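Local coordinates for Arf-GAP (PDB 5C79), which activates GTP hydrolysis by Arf1 in a phosphoinositide-dependent manner and binds phosphatidylinositol 4,5-bisphosphate through the PH domain described here, at residues Leu82-Lys90 against Leu125-Ala136. Numbering follows the deposited sequence.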
ATOM      1  N   LEU A  82      -6.190   5.703   3.714  1.00 20.67           N
ATOM      2  CA  LEU A  82      -5.012   6.525   3.544  1.00 22.40           C
ATOM      3  C   LEU A  82      -5.182   7.332   2.262  1.00 21.22           C
ATOM      4  O   LEU A  82      -5.414   6.786   1.190  1.00 18.32           O
ATOM      5  CB  LEU A  82      -3.748   5.689   3.506  1.00 24.02           C
ATOM      6  CG  LEU A  82      -3.392   4.942   4.793  1.00 26.73           C
ATOM      7  CD1 LEU A  82      -2.051   4.277   4.573  1.00 28.68           C
ATOM      8  CD2 LEU A  82      -3.343   5.860   6.009  1.00 31.21           C
ATOM      9  N   ASN A  83      -5.089   8.639   2.408  1.00 20.33           N
ATOM     10  CA  ASN A  83      -5.131   9.575   1.270  1.00 21.58           C
ATOM     11  C   ASN A  83      -3.750   9.571   0.620  1.00 18.92           C
ATOM     12  O   ASN A  83      -2.748  10.018   1.207  1.00 19.23           O
ATOM     13  CB  ASN A  83      -5.516  10.983   1.764  1.00 24.35           C
ATOM     14  CG  ASN A  83      -5.252  12.084   0.734  1.00 30.26           C
ATOM     15  OD1 ASN A  83      -5.068  11.825  -0.449  1.00 27.91           O
ATOM     16  ND2 ASN A  83      -5.166  13.347   1.224  1.00 34.90           N
ATOM     17  N   LEU A  84      -3.671   9.030  -0.587  1.00 18.59           N
ATOM     18  CA  LEU A  84      -2.348   8.849  -1.222  1.00 19.52           C
ATOM     19  C   LEU A  84      -1.653  10.152  -1.630  1.00 20.02           C
ATOM     20  O   LEU A  84      -0.434  10.180  -1.768  1.00 18.59           O
ATOM     21  CB  LEU A  84      -2.425   7.885  -2.395  1.00 18.98           C
ATOM     22  CG  LEU A  84      -2.820   6.431  -2.026  1.00 18.21           C
ATOM     23  CD1 LEU A  84      -3.052   5.612  -3.272  1.00 18.05           C
ATOM     24  CD2 LEU A  84      -1.760   5.793  -1.149  1.00 18.03           C
ATOM     25  N   LEU A  85      -2.387  11.247  -1.689  1.00 21.02           N
ATOM     26  CA  LEU A  85      -1.704  12.567  -1.859  1.00 23.17           C
ATOM     27  C   LEU A  85      -0.727  12.946  -0.774  1.00 24.59           C
ATOM     28  O   LEU A  85       0.209  13.702  -1.005  1.00 26.34           O
ATOM     29  CB  LEU A  85      -2.744  13.682  -2.019  1.00 24.74           C
ATOM     30  CG  LEU A  85      -3.364  13.818  -3.396  1.00 26.43           C
ATOM     31  CD1 LEU A  85      -4.544  14.763  -3.328  1.00 27.38           C
ATOM     32  CD2 LEU A  85      -2.326  14.323  -4.398  1.00 25.60           C
ATOM     33  N   THR A  86      -0.950  12.465   0.432  1.00 20.43           N
ATOM     34  CA  THR A  86      -0.122  12.851   1.561  1.00 22.40           C
ATOM     35  C   THR A  86       0.623  11.663   2.127  1.00 20.09           C
ATOM     36  O   THR A  86       0.957  11.642   3.304  1.00 20.05           O
ATOM     37  CB  THR A  86      -0.989  13.580   2.599  1.00 21.54           C
ATOM     38  OG1 THR A  86      -2.137  12.775   2.970  1.00 22.31           O
ATOM     39  CG2 THR A  86      -1.433  14.879   2.024  1.00 23.06           C
ATOM     40  N   CYS A  87       0.828  10.653   1.264  1.00 19.13           N
ATOM     41  CA  CYS A  87       1.700   9.512   1.550  1.00 19.65           C
ATOM     42  C   CYS A  87       2.836   9.371   0.570  1.00 19.93           C
ATOM     43  O   CYS A  87       2.807   9.881  -0.547  1.00 22.33           O
ATOM     44  CB  CYS A  87       0.943   8.188   1.594  1.00 21.07           C
ATOM     45  SG  CYS A  87      -0.385   8.136   2.829  1.00 21.37           S
ATOM     46  N   GLN A  88       3.893   8.739   1.034  1.00 19.85           N
ATOM     47  CA  GLN A  88       5.105   8.539   0.212  1.00 18.99           C
ATOM     48  C   GLN A  88       5.498   7.072   0.256  1.00 19.16           C
ATOM     49  O   GLN A  88       5.755   6.505   1.325  1.00 17.88           O
ATOM     50  CB  GLN A  88       6.262   9.397   0.677  1.00 19.60           C
ATOM     51  CG  GLN A  88       7.525   9.274  -0.175  1.00 21.71           C
ATOM     52  CD  GLN A  88       7.285   9.608  -1.632  1.00 21.55           C
ATOM     53  OE1 GLN A  88       6.820  10.698  -1.942  1.00 24.28           O
ATOM     54  NE2 GLN A  88       7.612   8.688  -2.544  1.00 23.33           N
ATOM     55  N   VAL A  89       5.532   6.469  -0.924  1.00 19.08           N
ATOM     56  CA  VAL A  89       6.063   5.095  -1.059  1.00 19.63           C
ATOM     57  C   VAL A  89       7.590   5.130  -1.000  1.00 21.31           C
ATOM     58  O   VAL A  89       8.235   5.962  -1.648  1.00 21.66           O
ATOM     59  CB  VAL A  89       5.618   4.410  -2.365  1.00 21.70           C
ATOM     60  CG1 VAL A  89       6.297   3.062  -2.521  1.00 22.10           C
ATOM     61  CG2 VAL A  89       4.112   4.232  -2.361  1.00 22.19           C
ATOM     62  N   LYS A  90       8.171   4.231  -0.216  1.00 20.59           N
ATOM     63  CA  LYS A  90       9.614   4.071  -0.149  1.00 23.20           C
ATOM     64  C   LYS A  90       9.912   2.599  -0.381  1.00 25.33           C
ATOM     65  O   LYS A  90       9.703   1.774   0.522  1.00 26.06           O
ATOM     66  CB  LYS A  90      10.206   4.521   1.162  1.00 27.34           C
ATOM     67  CG  LYS A  90      11.727   4.446   1.144  1.00 29.23           C
ATOM     68  CD  LYS A  90      12.332   4.986   2.405  1.00 34.67           C
ATOM     69  CE  LYS A  90      13.851   5.003   2.283  1.00 35.11           C
ATOM     70  NZ  LYS A  90      14.461   5.458   3.558  1.00 37.85           N
ATOM     71  N   LEU A 125      -0.083   2.300  -6.753  1.00 15.60           N
ATOM     72  CA  LEU A 125      -0.064   3.368  -5.734  1.00 17.23           C
ATOM     73  C   LEU A 125       0.439   4.688  -6.321  1.00 16.81           C
ATOM     74  O   LEU A 125      -0.124   5.759  -6.085  1.00 19.05           O
ATOM     75  CB  LEU A 125       0.797   2.969  -4.545  1.00 17.66           C
ATOM     76  CG  LEU A 125       0.178   1.854  -3.674  1.00 18.84           C
ATOM     77  CD1 LEU A 125       1.232   1.290  -2.729  1.00 19.79           C
ATOM     78  CD2 LEU A 125      -0.979   2.415  -2.886  1.00 19.38           C
ATOM     79  N   THR A 126       1.516   4.598  -7.088  1.00 18.09           N
ATOM     80  CA  THR A 126       2.070   5.754  -7.810  1.00 20.15           C
ATOM     81  C   THR A 126       1.098   6.407  -8.795  1.00 18.30           C
ATOM     82  O   THR A 126       0.915   7.644  -8.815  1.00 18.85           O
ATOM     83  CB  THR A 126       3.374   5.377  -8.563  1.00 23.13           C
ATOM     84  OG1 THR A 126       4.346   4.978  -7.604  1.00 28.22           O
ATOM     85  CG2 THR A 126       3.934   6.611  -9.289  1.00 26.52           C
ATOM     86  N   ASN A 127       0.503   5.581  -9.627  1.00 18.17           N
ATOM     87  CA  ASN A 127      -0.454   6.002 -10.609  1.00 16.64           C
ATOM     88  C   ASN A 127      -1.665   6.690  -9.973  1.00 16.80           C
ATOM     89  O   ASN A 127      -2.168   7.707 -10.488  1.00 16.31           O
ATOM     90  CB  ASN A 127      -0.914   4.807 -11.433  1.00 16.40           C
ATOM     91  CG  ASN A 127       0.147   4.322 -12.416  1.00 18.19           C
ATOM     92  OD1 ASN A 127       1.137   5.034 -12.690  1.00 19.11           O
ATOM     93  ND2 ASN A 127      -0.065   3.136 -12.975  1.00 15.53           N
ATOM     94  N   SER A 128      -2.140   6.094  -8.895  1.00 15.97           N
ATOM     95  CA  SER A 128      -3.272   6.631  -8.130  1.00 16.02           C
ATOM     96  C   SER A 128      -2.946   8.033  -7.600  1.00 16.28           C
ATOM     97  O   SER A 128      -3.710   8.988  -7.760  1.00 16.65           O
ATOM     98  CB  SER A 128      -3.658   5.685  -7.003  1.00 16.30           C
ATOM     99  OG  SER A 128      -4.771   6.222  -6.319  1.00 17.82           O
ATOM    100  N   LYS A 129      -1.774   8.179  -7.012  1.00 16.38           N
ATOM    101  CA  LYS A 129      -1.356   9.476  -6.486  1.00 17.71           C
ATOM    102  C   LYS A 129      -1.244  10.512  -7.602  1.00 19.04           C
ATOM    103  O   LYS A 129      -1.654  11.659  -7.449  1.00 19.71           O
ATOM    104  CB  LYS A 129      -0.022   9.353  -5.740  1.00 17.90           C
ATOM    105  CG  LYS A 129       0.442  10.645  -5.097  1.00 20.44           C
ATOM    106  CD  LYS A 129       1.669  10.482  -4.233  1.00 21.97           C
ATOM    107  CE  LYS A 129       2.014  11.764  -3.476  1.00 24.34           C
ATOM    108  NZ  LYS A 129       3.298  11.553  -2.773  1.00 26.08           N
ATOM    109  N   GLU A 130      -0.648  10.108  -8.719  1.00 19.26           N
ATOM    110  CA  GLU A 130      -0.469  11.045  -9.844  1.00 20.86           C
ATOM    111  C   GLU A 130      -1.813  11.527 -10.375  1.00 20.59           C
ATOM    112  O   GLU A 130      -1.990  12.720 -10.680  1.00 20.04           O
ATOM    113  CB  GLU A 130       0.389  10.419 -10.931  1.00 25.75           C
ATOM    114  CG  GLU A 130       1.857  10.324 -10.532  1.00 30.33           C
ATOM    115  CD  GLU A 130       2.738   9.713 -11.624  1.00 37.99           C
ATOM    116  OE1 GLU A 130       2.260   9.507 -12.796  1.00 42.90           O
ATOM    117  OE2 GLU A 130       3.914   9.441 -11.289  1.00 43.17           O
ATOM    118  N   GLU A 131      -2.752  10.599 -10.511  1.00 19.72           N
ATOM    119  CA  GLU A 131      -4.103  10.946 -10.927  1.00 21.27           C
ATOM    120  C   GLU A 131      -4.756  11.912  -9.940  1.00 21.69           C
ATOM    121  O   GLU A 131      -5.298  12.924 -10.366  1.00 23.85           O
ATOM    122  CB  GLU A 131      -4.947   9.711 -11.128  1.00 24.81           C
ATOM    123  CG  GLU A 131      -6.280  10.036 -11.746  1.00 28.00           C
ATOM    124  CD  GLU A 131      -7.231   8.882 -11.565  1.00 31.64           C
ATOM    125  OE1 GLU A 131      -7.606   8.582 -10.415  1.00 31.71           O
ATOM    126  OE2 GLU A 131      -7.547   8.260 -12.582  1.00 35.69           O
ATOM    127  N   ALA A 132      -4.634  11.630  -8.642  1.00 19.96           N
ATOM    128  CA  ALA A 132      -5.211  12.471  -7.584  1.00 20.83           C
ATOM    129  C   ALA A 132      -4.654  13.902  -7.640  1.00 22.70           C
ATOM    130  O   ALA A 132      -5.389  14.882  -7.403  1.00 24.31           O
ATOM    131  CB  ALA A 132      -4.937  11.861  -6.226  1.00 21.60           C
ATOM    132  N   LEU A 133      -3.372  14.026  -7.976  1.00 22.21           N
ATOM    133  CA  LEU A 133      -2.698  15.351  -8.012  1.00 26.53           C
ATOM    134  C   LEU A 133      -3.195  16.188  -9.186  1.00 30.38           C
ATOM    135  O   LEU A 133      -3.425  17.397  -9.052  1.00 29.42           O
ATOM    136  CB  LEU A 133      -1.178  15.234  -8.055  1.00 27.02           C
ATOM    137  CG  LEU A 133      -0.370  16.542  -8.018  1.00 30.20           C
ATOM    138  CD1 LEU A 133      -0.664  17.387  -6.793  1.00 28.72           C
ATOM    139  CD2 LEU A 133       1.106  16.199  -8.074  1.00 32.99           C
ATOM    140  N   THR A 134      -3.381  15.529 -10.327  1.00 31.25           N
ATOM    141  CA  THR A 134      -3.949  16.190 -11.516  1.00 37.72           C
ATOM    142  C   THR A 134      -5.316  16.831 -11.175  1.00 39.30           C
ATOM    143  O   THR A 134      -5.579  17.971 -11.519  1.00 43.96           O
ATOM    144  CB  THR A 134      -4.041  15.198 -12.701  1.00 38.31           C
ATOM    145  OG1 THR A 134      -2.740  14.628 -12.947  1.00 43.93           O
ATOM    146  CG2 THR A 134      -4.535  15.885 -13.963  1.00 42.95           C
ATOM    147  N   MET A 135      -6.139  16.103 -10.440  1.00 43.69           N
ATOM    148  CA  MET A 135      -7.506  16.498 -10.090  1.00 47.58           C
ATOM    149  C   MET A 135      -7.646  17.436  -8.891  1.00 50.28           C
ATOM    150  O   MET A 135      -8.720  17.990  -8.674  1.00 52.55           O
ATOM    151  CB  MET A 135      -8.304  15.231  -9.785  1.00 49.23           C
ATOM    152  CG  MET A 135      -8.350  14.232 -10.940  1.00 53.37           C
ATOM    153  SD  MET A 135      -9.042  12.596 -10.582  1.00 61.79           S
ATOM    154  CE  MET A 135      -9.357  12.671  -8.823  1.00 59.79           C
ATOM    155  N   ALA A 136      -6.590  17.595  -8.098  1.00 53.23           N
ATOM    156  CA  ALA A 136      -6.652  18.373  -6.847  1.00 52.21           C
ATOM    157  C   ALA A 136      -6.850  19.876  -7.084  1.00 54.64           C
ATOM    158  O   ALA A 136      -5.952  20.566  -7.573  1.00 56.82           O
ATOM    159  CB  ALA A 136      -5.398  18.123  -6.019  1.00 50.07           C
TER
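Lys129 lies along the turn at Leu84-Cys87, and its course can be read atom by atom. Lys129 CB sits 4.4 Å from Leu84 CB, near the closest approach of the two backbones. With CG anti to the backbone N (chi1 -177°) and every later torsion also extended, the chain runs straight on past the carbonyl oxygen of Leu84: CG, CD and CE all pass this atom, Lys129 CD coming to 3.3 Å from Leu84 O. CE also packs against Leu85 O. At the tip, Lys129 NZ donates a hydrogen bond to Cys87 O at 2.8 Å, its C=O...N angle of 163° placing the amine almost in line with the carbonyl. Gln88 OE1 lies farther off, 3.7 Å from Lys129 NZ.

The helix is the C-terminal one of the PH fold, residues 115-135, which closes one end of the strongly bent antiparallel sheet; the turn it meets joins strands 80-83 and 88-91, the two outermost of that sheet. Inside the turn, Asn83 OD1 accepts from Leu85 N at 3.0 Å, which makes an Asx turn. Deeper in, Leu84 CD1 reaches Leu125 CD2 at 3.8 Å, the two side chains crossing at about a right angle, and also touches Ser128; all three residues rest on Val63 of strand 56-64. Val89 CG2 meets Leu125 CD1 at 4.1 Å. Toward the end of the helix, Leu85 sets CG against Ala132 CB at 3.8 Å, while its CD2 branch lies beside Leu133.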